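Local coordinates for protein putative (PDB 4R7K) that is of unknown function but, as an SRPBCC-superfamily protein, probably binds a hydrophobic ligand between its curved sheet and long C-terminal helix, at residues A[59-64]-A[117-122]. Residues are numbered along the deposited sequence; the frame is centred on the assembly and turned at random.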
# COMPACT_ATOMS: atom_id res chain seq x y z
N LYS A 59 27.22 -10.39 0.73
CA LYS A 59 26.06 -11.11 1.21
C LYS A 59 24.81 -10.73 0.42
O LYS A 59 24.00 -11.57 0.09
CB LYS A 59 25.90 -10.85 2.73
CG LYS A 59 24.94 -11.78 3.47
CD LYS A 59 25.21 -13.28 3.29
CE LYS A 59 26.56 -13.73 3.81
NZ LYS A 59 26.74 -15.20 3.62
N VAL A 60 24.68 -9.47 0.09
CA VAL A 60 23.53 -9.02 -0.68
C VAL A 60 23.55 -9.65 -2.07
O VAL A 60 22.54 -10.18 -2.54
CB VAL A 60 23.50 -7.48 -0.77
CG1 VAL A 60 22.45 -7.01 -1.77
CG2 VAL A 60 23.24 -6.89 0.61
N VAL A 61 24.72 -9.66 -2.70
CA VAL A 61 24.85 -10.25 -4.04
C VAL A 61 24.47 -11.75 -3.97
O VAL A 61 23.72 -12.27 -4.80
CB VAL A 61 26.28 -10.04 -4.59
CG1 VAL A 61 26.50 -10.81 -5.88
CG2 VAL A 61 26.55 -8.57 -4.82
N GLN A 62 24.95 -12.43 -2.94
CA GLN A 62 24.65 -13.81 -2.79
C GLN A 62 23.17 -14.05 -2.68
O GLN A 62 22.63 -14.96 -3.31
CB GLN A 62 25.33 -14.32 -1.54
CG GLN A 62 25.04 -15.76 -1.29
CD GLN A 62 25.60 -16.23 0.02
OE1 GLN A 62 26.16 -15.43 0.79
NE2 GLN A 62 25.45 -17.51 0.28
N HIS A 63 22.49 -13.24 -1.87
CA HIS A 63 21.06 -13.46 -1.65
C HIS A 63 20.17 -12.99 -2.79
O HIS A 63 19.00 -13.38 -2.85
CB HIS A 63 20.59 -12.86 -0.34
CG HIS A 63 21.18 -13.52 0.85
ND1 HIS A 63 21.48 -12.83 2.00
CD2 HIS A 63 21.52 -14.81 1.08
CE1 HIS A 63 21.98 -13.66 2.89
NE2 HIS A 63 22.03 -14.87 2.35
N LEU A 64 20.72 -12.19 -3.67
CA LEU A 64 20.00 -11.77 -4.87
C LEU A 64 20.27 -12.77 -5.99
O LEU A 64 19.33 -13.21 -6.65
CB LEU A 64 20.43 -10.38 -5.32
CG LEU A 64 19.85 -9.94 -6.66
CD1 LEU A 64 18.33 -9.90 -6.57
CD2 LEU A 64 20.38 -8.58 -7.05
N ALA A 117 33.10 -4.20 -6.22
CA ALA A 117 32.22 -3.26 -5.53
C ALA A 117 30.92 -2.90 -6.24
O ALA A 117 30.23 -2.01 -5.79
CB ALA A 117 33.00 -1.99 -5.23
N ILE A 118 30.58 -3.60 -7.30
CA ILE A 118 29.35 -3.33 -8.02
C ILE A 118 28.88 -4.54 -8.81
O ILE A 118 29.68 -5.27 -9.45
CB ILE A 118 29.50 -2.10 -8.94
CG1 ILE A 118 28.21 -1.89 -9.72
CG2 ILE A 118 30.71 -2.27 -9.84
CD1 ILE A 118 28.10 -0.59 -10.51
N LEU A 119 27.58 -4.79 -8.71
CA LEU A 119 26.92 -5.83 -9.44
C LEU A 119 25.89 -5.20 -10.35
O LEU A 119 25.09 -4.38 -9.92
CB LEU A 119 26.16 -6.80 -8.51
CG LEU A 119 25.20 -7.76 -9.23
CD1 LEU A 119 25.99 -8.72 -10.09
CD2 LEU A 119 24.33 -8.56 -8.26
N ARG A 120 25.89 -5.63 -11.59
CA ARG A 120 24.84 -5.32 -12.54
C ARG A 120 24.22 -6.63 -12.98
O ARG A 120 24.90 -7.53 -13.52
CB ARG A 120 25.39 -4.56 -13.72
CG ARG A 120 25.83 -3.15 -13.36
CD ARG A 120 26.68 -2.57 -14.50
NE ARG A 120 27.11 -1.20 -14.24
CZ ARG A 120 26.36 -0.13 -14.48
NH1 ARG A 120 25.13 -0.27 -14.93
NH2 ARG A 120 26.83 1.06 -14.22
N LEU A 121 22.92 -6.76 -12.77
CA LEU A 121 22.23 -7.99 -13.08
C LEU A 121 20.86 -7.65 -13.65
O LEU A 121 20.19 -6.77 -13.16
CB LEU A 121 22.03 -8.82 -11.80
CG LEU A 121 21.10 -10.04 -11.90
CD1 LEU A 121 21.78 -11.11 -12.72
CD2 LEU A 121 20.84 -10.58 -10.49
N ALA A 122 20.49 -8.29 -14.76
CA ALA A 122 19.17 -8.05 -15.32
C ALA A 122 18.65 -9.28 -16.04
O ALA A 122 19.43 -10.05 -16.59
CB ALA A 122 19.18 -6.86 -16.27
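Leu119 meets Val61 and Leu64 at once, and this one strand leucine gives up more surface to the contact than any other residue, 57 Å². Its CD2 methyl does most of the work, lying 3.9 Å from Val61 CG1. The same CD2 is 4.1 Å from Leu64 CD2, so a single methyl packs against two residues three positions apart on the helix. The CB of Leu119 already points to the helix, and its torsions (chi1 168°, chi2 66°) then put CD2 between Val61 and Leu64. Val61 suits its place because its two methyls sit directly on CB: with both held close to the helix backbone, they form a short, broad apolar surface, and Leu119 crosses it at a slant. Leu64, one turn further along, is longer and points at the sheet. It meets Leu121 tip to tip, the CD2 methyls of Leu64 and Leu121 4.0 Å apart. Because side chains alternate along a strand, Leu119 and Leu121 emerge on the same face, toward the helix. No hydrogen bond joins the two segments; the four touching residues are buried, and branched aliphatic chains fill the interval between axes 10.0 Å apart. The helix segment runs nearly parallel to the strand, at 16°, so Val61 and Leu64 follow Leu119 and Leu121, with Leu64 set between the two strand leucines. Helix 57-65, which follows the first sheet strand 44-53, thus packs on the antiparallel sheet beside the long C-terminal helix 174-190, consistent with the helix-grip fold of SRPBCC proteins. Val60 and Leu64 extend the packing onto Val143 and Trp141 of strand 136-146, Leu119 also touches Phe112 of strand 103-114, and Val60 and His63 pack against Leu186 of helix 174-190.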